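Long-range contacts in extracellular solute-binding protein, family 5 (Chelativorans sp., PDB 6WM6), which binds EDTA and other aminopolycarboxylates in the periplasm, probably delivering them to an ABC transporter for uptake: residues Leu78-Val87 with Trp183-Tyr191; Pro110-Ala121 with Gly169-Phe180. All coordinates share one frame; numbering follows the deposited sequence. Where two conformers were deposited one is given.

Interaction 1 (Leu78-Val87 with Trp183-Tyr191)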
loop_
_atom_site.group_PDB
_atom_site.type_symbol
_atom_site.label_atom_id
_atom_site.label_comp_id
_atom_site.label_asym_id
_atom_site.label_seq_id
_atom_site.Cartn_x
_atom_site.Cartn_y
_atom_site.Cartn_z
ATOM N N LEU A 78 2.343 11.838 8.176
ATOM C CA LEU A 78 3.265 12.371 7.168
ATOM C C LEU A 78 3.620 13.838 7.384
ATOM O O LEU A 78 4.788 14.204 7.132
ATOM C CB LEU A 78 2.750 12.121 5.742
ATOM C CG LEU A 78 3.141 10.784 5.142
ATOM C CD1 LEU A 78 2.300 10.534 3.898
ATOM C CD2 LEU A 78 4.627 10.685 4.823
ATOM N N PRO A 79 2.714 14.707 7.845
ATOM C CA PRO A 79 3.083 16.119 8.062
ATOM C C PRO A 79 4.018 16.360 9.221
ATOM O O PRO A 79 4.539 17.476 9.321
ATOM C CB PRO A 79 1.735 16.809 8.299
ATOM C CG PRO A 79 0.731 15.890 7.641
ATOM C CD PRO A 79 1.266 14.502 7.929
ATOM N N ILE A 80 4.242 15.378 10.096
ATOM C CA ILE A 80 5.092 15.562 11.262
ATOM C C ILE A 80 6.350 14.704 11.245
ATOM O O ILE A 80 7.295 14.989 12.002
ATOM C CB ILE A 80 4.318 15.369 12.581
ATOM C CG1 ILE A 80 4.155 13.901 12.928
ATOM C CG2 ILE A 80 2.961 16.056 12.509
ATOM C CD1 ILE A 80 3.567 13.666 14.313
ATOM N N VAL A 81 6.422 13.660 10.439
ATOM C CA VAL A 81 7.525 12.698 10.471
ATOM C C VAL A 81 8.444 12.977 9.285
ATOM O O VAL A 81 7.964 13.003 8.141
ATOM C CB VAL A 81 6.979 11.266 10.410
ATOM C CG1 VAL A 81 8.129 10.272 10.246
ATOM C CG2 VAL A 81 6.182 10.935 11.640
ATOM N N PRO A 82 9.744 13.179 9.496
ATOM C CA PRO A 82 10.648 13.380 8.356
ATOM C C PRO A 82 11.044 12.050 7.736
ATOM O O PRO A 82 11.106 11.019 8.412
ATOM C CB PRO A 82 11.859 14.090 8.980
ATOM C CG PRO A 82 11.799 13.803 10.426
ATOM C CD PRO A 82 10.424 13.349 10.794
ATOM N N SER A 83 11.298 12.086 6.424
ATOM C CA SER A 83 11.571 10.901 5.618
ATOM C C SER A 83 12.855 11.120 4.829
ATOM O O SER A 83 13.063 12.193 4.264
ATOM C CB SER A 83 10.436 10.628 4.601
ATOM O OG SER A 83 9.169 10.520 5.249
ATOM N N ALA A 84 13.701 10.080 4.711
ATOM C CA ALA A 84 14.890 10.206 3.875
ATOM C C ALA A 84 14.521 10.347 2.402
ATOM O O ALA A 84 15.062 11.221 1.705
ATOM C CB ALA A 84 15.836 9.018 4.101
ATOM N N PHE A 85 13.626 9.477 1.903
ATOM C CA PHE A 85 13.092 9.533 0.561
ATOM C C PHE A 85 11.583 9.454 0.649
ATOM O O PHE A 85 11.027 8.959 1.629
ATOM C CB PHE A 85 13.572 8.347 -0.313
ATOM C CG PHE A 85 15.048 8.348 -0.615
ATOM C CD1 PHE A 85 15.979 7.970 0.336
ATOM C CD2 PHE A 85 15.498 8.722 -1.870
ATOM C CE1 PHE A 85 17.350 7.977 0.052
ATOM C CE2 PHE A 85 16.866 8.730 -2.156
ATOM C CZ PHE A 85 17.786 8.372 -1.189
ATOM N N MET A 86 10.903 9.947 -0.393
ATOM C CA MET A 86 9.446 9.942 -0.449
ATOM C C MET A 86 8.974 9.471 -1.807
ATOM O O MET A 86 9.524 9.856 -2.850
ATOM C CB MET A 86 8.916 11.335 -0.165
ATOM C CG MET A 86 7.395 11.453 -0.157
ATOM S SD MET A 86 6.563 10.253 0.902
ATOM C CE MET A 86 7.514 10.415 2.423
ATOM N N VAL A 87 7.954 8.619 -1.790
ATOM C CA VAL A 87 7.360 8.116 -3.026
ATOM C C VAL A 87 6.518 9.197 -3.678
ATOM O O VAL A 87 5.684 9.833 -3.010
ATOM C CB VAL A 87 6.514 6.868 -2.750
ATOM C CG1 VAL A 87 6.067 6.254 -4.078
ATOM C CG2 VAL A 87 7.290 5.834 -1.920
ATOM N N TRP A 183 17.699 0.131 -0.611
ATOM C CA TRP A 183 18.188 0.973 0.473
ATOM C C TRP A 183 17.517 2.343 0.510
ATOM O O TRP A 183 17.413 2.937 1.590
ATOM C CB TRP A 183 19.709 1.090 0.397
ATOM C CG TRP A 183 20.236 1.805 -0.811
ATOM C CD1 TRP A 183 20.633 1.241 -1.993
ATOM C CD2 TRP A 183 20.462 3.211 -0.941
ATOM N NE1 TRP A 183 21.069 2.217 -2.858
ATOM C CE2 TRP A 183 20.979 3.433 -2.232
ATOM C CE3 TRP A 183 20.254 4.305 -0.098
ATOM C CZ2 TRP A 183 21.299 4.711 -2.695
ATOM C CZ3 TRP A 183 20.576 5.567 -0.566
ATOM C CH2 TRP A 183 21.094 5.750 -1.837
ATOM N N GLN A 184 17.045 2.869 -0.630
ATOM C CA GLN A 184 16.338 4.143 -0.607
ATOM C C GLN A 184 14.972 4.056 0.064
ATOM O O GLN A 184 14.368 5.098 0.345
ATOM C CB GLN A 184 16.213 4.706 -2.022
ATOM C CG GLN A 184 17.570 5.077 -2.633
ATOM C CD GLN A 184 17.473 5.705 -4.009
ATOM O OE1 GLN A 184 16.416 5.765 -4.612
ATOM N NE2 GLN A 184 18.592 6.229 -4.488
ATOM N N GLY A 185 14.488 2.859 0.341
ATOM C CA GLY A 185 13.279 2.659 1.130
ATOM C C GLY A 185 13.484 2.701 2.618
ATOM O O GLY A 185 12.494 2.682 3.365
ATOM N N LEU A 186 14.734 2.766 3.072
ATOM C CA LEU A 186 15.060 2.752 4.495
ATOM C C LEU A 186 15.013 4.155 5.094
ATOM O O LEU A 186 15.163 5.154 4.406
ATOM C CB LEU A 186 16.462 2.163 4.692
ATOM C CG LEU A 186 16.634 0.760 4.103
ATOM C CD1 LEU A 186 18.065 0.266 4.304
ATOM C CD2 LEU A 186 15.659 -0.228 4.726
ATOM N N PHE A 187 14.756 4.231 6.399
ATOM C CA PHE A 187 14.673 5.519 7.081
ATOM C C PHE A 187 13.606 6.420 6.459
ATOM O O PHE A 187 13.768 7.641 6.387
ATOM C CB PHE A 187 16.042 6.208 7.135
ATOM C CG PHE A 187 17.119 5.325 7.671
ATOM C CD1 PHE A 187 17.188 5.036 9.019
ATOM C CD2 PHE A 187 18.035 4.769 6.832
ATOM C CE1 PHE A 187 18.177 4.210 9.525
ATOM C CE2 PHE A 187 19.035 3.939 7.325
ATOM C CZ PHE A 187 19.083 3.655 8.672
ATOM N N MET A 188 12.484 5.834 6.033
ATOM C CA MET A 188 11.404 6.622 5.463
ATOM C C MET A 188 10.579 7.305 6.540
ATOM O O MET A 188 9.776 8.198 6.222
ATOM C CB MET A 188 10.519 5.781 4.547
ATOM C CG MET A 188 9.569 6.630 3.699
ATOM S SD MET A 188 8.721 5.751 2.378
ATOM C CE MET A 188 10.070 5.441 1.264
ATOM N N PHE A 189 10.718 6.885 7.795
ATOM C CA PHE A 189 9.980 7.466 8.904
ATOM C C PHE A 189 10.943 7.569 10.072
ATOM O O PHE A 189 11.364 6.541 10.617
ATOM C CB PHE A 189 8.775 6.608 9.279
ATOM C CG PHE A 189 7.852 6.340 8.120
ATOM C CD1 PHE A 189 6.916 7.265 7.736
ATOM C CD2 PHE A 189 7.963 5.151 7.429
ATOM C CE1 PHE A 189 6.086 7.008 6.636
ATOM C CE2 PHE A 189 7.128 4.890 6.332
ATOM C CZ PHE A 189 6.202 5.826 5.957
ATOM N N LEU A 190 11.319 8.783 10.451
ATOM C CA LEU A 190 12.236 9.021 11.553
ATOM C C LEU A 190 11.495 9.626 12.741
ATOM O O LEU A 190 10.602 10.457 12.569
ATOM C CB LEU A 190 13.370 9.963 11.121
ATOM C CG LEU A 190 14.321 9.388 10.080
ATOM C CD1 LEU A 190 15.253 10.462 9.562
ATOM C CD2 LEU A 190 15.118 8.246 10.691
ATOM N N TYR A 191 11.893 9.215 13.947
ATOM C CA TYR A 191 11.285 9.610 15.208
ATOM C C TYR A 191 12.332 10.259 16.101
ATOM O O TYR A 191 13.532 9.972 15.993
ATOM C CB TYR A 191 10.625 8.392 15.878
ATOM C CG TYR A 191 9.517 7.858 14.997
ATOM C CD1 TYR A 191 8.232 8.386 15.080
ATOM C CD2 TYR A 191 9.756 6.893 14.027
ATOM C CE1 TYR A 191 7.219 7.954 14.257
ATOM C CE2 TYR A 191 8.733 6.446 13.188
ATOM C CZ TYR A 191 7.469 6.986 13.316
ATOM O OH TYR A 191 6.439 6.576 12.463
HETATM O O HOH W 1 13.356 6.519 2.719
#
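Ser-83 and Met-188 make the shortest polar contact, the hydroxyl OG of Ser-83 donating to the carbonyl O of Met-188 at 2.6 Å. With OG anti to its own carbonyl carbon (chi1 -55°), this rotation brings the hydroxyl to the Met-188 carbonyl, where OG lies 24° out of the carbonyl's plane. Two backbone bonds flank it: Leu-190 N gives to Pro-82 O, and Ala-84 N gives to Phe-187 O at 3.0 Å. Proline suits position 82, since its carbonyl is used here and it has no N-H to satisfy. A water extends the polar seam, accepting from Phe-85 N and donating to the carbonyl oxygens of Gln-184 and Leu-186, while Leu-190 O is buried with no partner in the model. In this solute-binding protein of family 5 the seam ties the loop leading into strand 85-87 to the loop before helix 193-196, and Met-188 and Gln-184 also pack on Leu-93 of the partner strand 93-95. Around it lies apolar packing. The Phe-85 ring carries the flat, extended Gln-184 side chain on one face: CB sits 3.8 Å from the ring centroid, almost on its normal, and the amide lies farther out, stacked only 17° from the ring plane. Trp-183 meets the same ring obliquely, its CZ3 4.0 Å from Phe-85 CZ. Met-188, flexible and unbranched, lays CG 3.4 Å from Phe-85 O and ends with CE near Val-87 CG2. At the other end Val-81 splits its branches, CG1 going to Phe-189 CB (3.8 Å) and CG2 to the Tyr-191 ring.

Interaction 2 (Pro110-Ala121 with Gly169-Phe180); sequences PQTVVYRIREDA and GKVVTATFSEPF
Gln-111 and Phe-180 bind each other through a two-point clasp: Phe-180 N donates to Gln-111 OE1 (2.9 Å) and Gln-111 NE2 returns a bond to Phe-180 O (3.0 Å). A primary amide, with donor and acceptor side by side, suits this pairing with one residue's backbone N-H and C=O. Both bonds are fairly straight, and together they fix the rotation of the amide. CG anti to the backbone N (chi1 177°) carries the chain over Phe-176, where NE2 stands 3.6 Å above the ring, over its centre. On this buried face Val-113 CG2 also touches the Phe-176 ring, Tyr-115 pairs with Val-172, and Ile-117 CD1 meets Val-172 CG2 at 4.0 Å; Phe-134 of helix 131-141 packs against Ile-117 and Val-172.

The reverse face, with Val-114 among its residues, is more open to solvent. Thr-112 and Thr-175, beta-branched and polar, share a water between their hydroxyls, Thr-112 CG2 touches Thr-173 CG2, and in one of its two conformers Arg-116 lies alongside Val-171, whose CG1 sits over one face of the guanidinium. At the far end Lys-170 bends at chi2 (-72°) to bring NZ against the type I turn 118-121. NZ gives a hydrogen bond to Arg-118 O (2.9 Å), a weak one to Glu-119 O and another to Ile-129 O; Ala-121 N reaches Arg-118 O from the opposite face of its plane. Between these ends, backbone bonds such as Ala-174 N to Val-113 O (2.8 Å) join strands 111-117 and 171-176, their axes 164° apart, as the two central strands of a four-stranded antiparallel sheet with order 100-108, 111-117, 171-176, 160-165.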
loop_
_atom_site.group_PDB
_atom_site.type_symbol
_atom_site.label_atom_id
_atom_site.label_comp_id
_atom_site.label_asym_id
_atom_site.label_seq_id
_atom_site.Cartn_x
_atom_site.Cartn_y
_atom_site.Cartn_z
ATOM N N PRO A 110 32.257 -3.577 1.341
ATOM C CA PRO A 110 30.833 -3.926 1.425
ATOM C C PRO A 110 29.916 -2.767 1.057
ATOM O O PRO A 110 30.368 -1.612 0.983
ATOM C CB PRO A 110 30.646 -4.246 2.911
ATOM C CG PRO A 110 31.613 -3.333 3.584
ATOM C CD PRO A 110 32.822 -3.282 2.671
ATOM N N GLN A 111 28.644 -3.070 0.826
ATOM C CA GLN A 111 27.695 -2.019 0.502
ATOM C C GLN A 111 27.642 -0.984 1.626
ATOM O O GLN A 111 27.448 -1.320 2.802
ATOM C CB GLN A 111 26.299 -2.593 0.250
ATOM C CG GLN A 111 25.246 -1.557 -0.029
ATOM C CD GLN A 111 23.940 -2.134 -0.532
ATOM O OE1 GLN A 111 23.928 -3.109 -1.291
ATOM N NE2 GLN A 111 22.839 -1.537 -0.132
ATOM N N THR A 112 27.826 0.281 1.263
ATOM C CA THR A 112 27.924 1.379 2.211
ATOM C C THR A 112 27.110 2.536 1.667
ATOM O O THR A 112 27.234 2.877 0.483
ATOM C CB THR A 112 29.392 1.814 2.374
ATOM O OG1 THR A 112 30.213 0.707 2.775
ATOM C CG2 THR A 112 29.489 2.893 3.433
ATOM N N VAL A 113 26.275 3.115 2.518
ATOM C CA VAL A 113 25.477 4.287 2.186
ATOM C C VAL A 113 25.825 5.385 3.178
ATOM O O VAL A 113 25.876 5.137 4.391
ATOM C CB VAL A 113 23.969 3.987 2.223
ATOM C CG1 VAL A 113 23.158 5.283 2.034
ATOM C CG2 VAL A 113 23.593 2.959 1.178
ATOM N N VAL A 114 26.068 6.594 2.673
ATOM C CA VAL A 114 26.360 7.763 3.502
ATOM C C VAL A 114 25.246 8.777 3.323
ATOM O O VAL A 114 24.905 9.146 2.183
ATOM C CB VAL A 114 27.725 8.394 3.161
ATOM C CG1 VAL A 114 27.932 9.676 3.962
ATOM C CG2 VAL A 114 28.828 7.406 3.452
ATOM N N TYR A 115 24.675 9.218 4.440
ATOM C CA TYR A 115 23.671 10.271 4.479
ATOM C C TYR A 115 24.327 11.516 5.061
ATOM O O TYR A 115 24.976 11.449 6.113
ATOM C CB TYR A 115 22.476 9.892 5.360
ATOM C CG TYR A 115 21.740 8.629 4.975
ATOM C CD1 TYR A 115 22.142 7.400 5.472
ATOM C CD2 TYR A 115 20.638 8.654 4.117
ATOM C CE1 TYR A 115 21.473 6.237 5.136
ATOM C CE2 TYR A 115 19.976 7.499 3.763
ATOM C CZ TYR A 115 20.393 6.292 4.271
ATOM O OH TYR A 115 19.756 5.114 3.925
ATOM N N ARG A 116 24.164 12.651 4.408
ATOM C CA ARG A 116 24.590 13.941 4.945
ATOM C C ARG A 116 23.321 14.738 5.217
ATOM O O ARG A 116 22.598 15.109 4.279
ATOM C CB ARG A 116 25.552 14.647 3.997
ATOM C CG ARG A 116 26.886 13.894 3.913
ATOM C CD ARG A 116 27.904 14.492 2.942
ATOM N NE ARG A 116 29.050 13.589 2.791
ATOM C CZ ARG A 116 30.109 13.565 3.598
ATOM N NH1 ARG A 116 30.199 14.408 4.618
ATOM N NH2 ARG A 116 31.088 12.699 3.378
ATOM N N ILE A 117 23.020 14.933 6.503
ATOM C CA ILE A 117 21.830 15.638 6.955
ATOM C C ILE A 117 22.094 17.129 6.890
ATOM O O ILE A 117 23.174 17.603 7.280
ATOM C CB ILE A 117 21.508 15.202 8.396
ATOM C CG1 ILE A 117 21.317 13.690 8.472
ATOM C CG2 ILE A 117 20.281 15.955 8.915
ATOM C CD1 ILE A 117 21.280 13.191 9.921
ATOM N N ARG A 118 21.101 17.904 6.422
ATOM C CA ARG A 118 21.267 19.356 6.417
ATOM C C ARG A 118 21.504 19.882 7.824
ATOM O O ARG A 118 20.852 19.461 8.782
ATOM C CB ARG A 118 20.032 20.039 5.829
ATOM C CG ARG A 118 19.943 19.898 4.318
ATOM C CD ARG A 118 18.825 20.752 3.739
ATOM N NE ARG A 118 18.978 22.175 4.033
ATOM C CZ ARG A 118 18.077 22.922 4.681
ATOM N NH1 ARG A 118 16.924 22.406 5.112
ATOM N NH2 ARG A 118 18.326 24.211 4.888
ATOM N N GLU A 119 22.410 20.852 7.933
ATOM C CA GLU A 119 22.693 21.446 9.233
ATOM C C GLU A 119 21.432 22.018 9.862
ATOM O O GLU A 119 21.216 21.861 11.070
ATOM C CB GLU A 119 23.790 22.503 9.086
ATOM C CG GLU A 119 25.161 21.884 8.833
ATOM C CD GLU A 119 26.273 22.907 8.761
ATOM O OE1 GLU A 119 27.385 22.542 8.321
ATOM O OE2 GLU A 119 26.038 24.072 9.144
ATOM N N ASP A 120 20.566 22.639 9.059
ATOM C CA ASP A 120 19.371 23.301 9.576
ATOM C C ASP A 120 18.204 22.362 9.858
ATOM O O ASP A 120 17.176 22.819 10.373
ATOM C CB ASP A 120 18.919 24.395 8.622
ATOM C CG ASP A 120 19.891 25.551 8.539
ATOM O OD1 ASP A 120 20.736 25.686 9.450
ATOM O OD2 ASP A 120 19.805 26.331 7.565
ATOM N N ALA A 121 18.319 21.069 9.586
ATOM C CA ALA A 121 17.244 20.143 9.928
ATOM C C ALA A 121 17.198 19.948 11.449
ATOM O O ALA A 121 18.168 19.483 12.068
ATOM C CB ALA A 121 17.435 18.808 9.229
ATOM N N GLY A 169 27.249 14.771 14.139
ATOM C CA GLY A 169 25.948 14.150 14.084
ATOM C C GLY A 169 25.270 14.233 12.736
ATOM O O GLY A 169 24.175 13.673 12.581
ATOM N N LYS A 170 25.876 14.902 11.758
ATOM C CA LYS A 170 25.196 15.137 10.484
ATOM C C LYS A 170 25.650 14.227 9.357
ATOM O O LYS A 170 25.045 14.278 8.283
ATOM C CB LYS A 170 25.322 16.603 10.070
ATOM C CG LYS A 170 24.624 17.582 11.042
ATOM C CD LYS A 170 23.098 17.505 10.927
ATOM C CE LYS A 170 22.380 18.512 11.840
ATOM N NZ LYS A 170 20.925 18.590 11.523
ATOM N N VAL A 171 26.644 13.368 9.568
ATOM C CA VAL A 171 27.095 12.414 8.563
ATOM C C VAL A 171 26.894 11.013 9.123
ATOM O O VAL A 171 27.510 10.647 10.137
ATOM C CB VAL A 171 28.554 12.639 8.156
ATOM C CG1 VAL A 171 28.937 11.690 7.024
ATOM C CG2 VAL A 171 28.785 14.074 7.726
ATOM N N VAL A 172 26.039 10.228 8.476
ATOM C CA VAL A 172 25.621 8.909 8.943
ATOM C C VAL A 172 26.073 7.886 7.916
ATOM O O VAL A 172 25.755 8.014 6.731
ATOM C CB VAL A 172 24.092 8.848 9.124
ATOM C CG1 VAL A 172 23.665 7.472 9.609
ATOM C CG2 VAL A 172 23.630 9.928 10.066
ATOM N N THR A 173 26.799 6.867 8.364
ATOM C CA THR A 173 27.334 5.826 7.489
ATOM C C THR A 173 26.722 4.480 7.848
ATOM O O THR A 173 26.892 3.997 8.977
ATOM C CB THR A 173 28.860 5.771 7.594
ATOM O OG1 THR A 173 29.420 7.045 7.233
ATOM C CG2 THR A 173 29.446 4.709 6.669
ATOM N N ALA A 174 26.007 3.889 6.886
ATOM C CA ALA A 174 25.393 2.571 7.023
ATOM C C ALA A 174 26.225 1.550 6.261
ATOM O O ALA A 174 26.441 1.704 5.052
ATOM C CB ALA A 174 23.976 2.578 6.455
ATOM N N THR A 175 26.680 0.519 6.954
ATOM C CA THR A 175 27.417 -0.577 6.332
ATOM C C THR A 175 26.552 -1.838 6.363
ATOM O O THR A 175 26.057 -2.217 7.430
ATOM C CB THR A 175 28.747 -0.825 7.046
ATOM O OG1 THR A 175 29.521 0.382 7.064
ATOM C CG2 THR A 175 29.547 -1.911 6.313
ATOM N N PHE A 176 26.366 -2.459 5.201
ATOM C CA PHE A 176 25.484 -3.603 5.034
ATOM C C PHE A 176 26.256 -4.914 5.112
ATOM O O PHE A 176 27.398 -5.014 4.659
ATOM C CB PHE A 176 24.778 -3.518 3.665
ATOM C CG PHE A 176 23.750 -2.413 3.559
ATOM C CD1 PHE A 176 24.136 -1.084 3.502
ATOM C CD2 PHE A 176 22.404 -2.723 3.496
ATOM C CE1 PHE A 176 23.176 -0.072 3.384
ATOM C CE2 PHE A 176 21.451 -1.719 3.369
ATOM C CZ PHE A 176 21.829 -0.412 3.329
ATOM N N SER A 177 25.610 -5.931 5.672
ATOM C CA SER A 177 26.222 -7.262 5.722
ATOM C C SER A 177 26.133 -8.016 4.403
ATOM O O SER A 177 26.892 -8.984 4.196
ATOM C CB SER A 177 25.569 -8.090 6.834
ATOM O OG SER A 177 24.164 -8.178 6.645
ATOM N N GLU A 178 25.226 -7.621 3.524
ATOM C CA GLU A 178 25.093 -8.207 2.199
ATOM C C GLU A 178 24.375 -7.207 1.310
ATOM O O GLU A 178 23.754 -6.268 1.818
ATOM C CB GLU A 178 24.326 -9.535 2.253
ATOM C CG GLU A 178 22.918 -9.416 2.782
ATOM C CD GLU A 178 22.233 -10.765 2.891
ATOM O OE1 GLU A 178 21.698 -11.249 1.868
ATOM O OE2 GLU A 178 22.245 -11.349 3.995
ATOM N N PRO A 179 24.448 -7.381 -0.009
ATOM C CA PRO A 179 23.856 -6.385 -0.914
ATOM C C PRO A 179 22.349 -6.277 -0.727
ATOM O O PRO A 179 21.652 -7.257 -0.468
ATOM C CB PRO A 179 24.190 -6.915 -2.307
ATOM C CG PRO A 179 25.347 -7.851 -2.110
ATOM C CD PRO A 179 25.167 -8.443 -0.744
ATOM N N PHE A 180 21.833 -5.066 -0.912
ATOM C CA PHE A 180 20.393 -4.829 -0.779
ATOM C C PHE A 180 19.975 -3.710 -1.717
ATOM O O PHE A 180 20.381 -2.546 -1.561
ATOM C CB PHE A 180 20.012 -4.523 0.666
ATOM C CG PHE A 180 18.530 -4.348 0.881
ATOM C CD1 PHE A 180 17.672 -5.401 0.689
ATOM C CD2 PHE A 180 18.007 -3.138 1.247
ATOM C CE1 PHE A 180 16.309 -5.241 0.864
ATOM C CE2 PHE A 180 16.649 -2.959 1.419
ATOM C CZ PHE A 180 15.803 -4.013 1.241
HETATM O O HOH W 2 27.482 -5.840 1.458
HETATM O O HOH W 3 31.456 0.637 5.270
#

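The centres of the two interactions lie about 14 Å apart, on the same side of the chain's centre, with interaction 1 the deeper. In sequence order both partners of interaction 2 fall between those of interaction 1, so the loop pairing of 78-87 with 183-191 brackets the excursion that builds the four-stranded sheet. The chain leaves strand 171-176 and soon enters 183-191, which tucks against the sheet's covered face: Phe-187 CD2 lies 3.4 Å from Tyr-115 OH, and Trp-183 packs on Val-113 and Phe-176. His-157 and Phe-134 also meet Phe-187. Loops and sheet thus share one largely aromatic and apolar layer, joining the sheet to the region around strands 85-87 and 93-95.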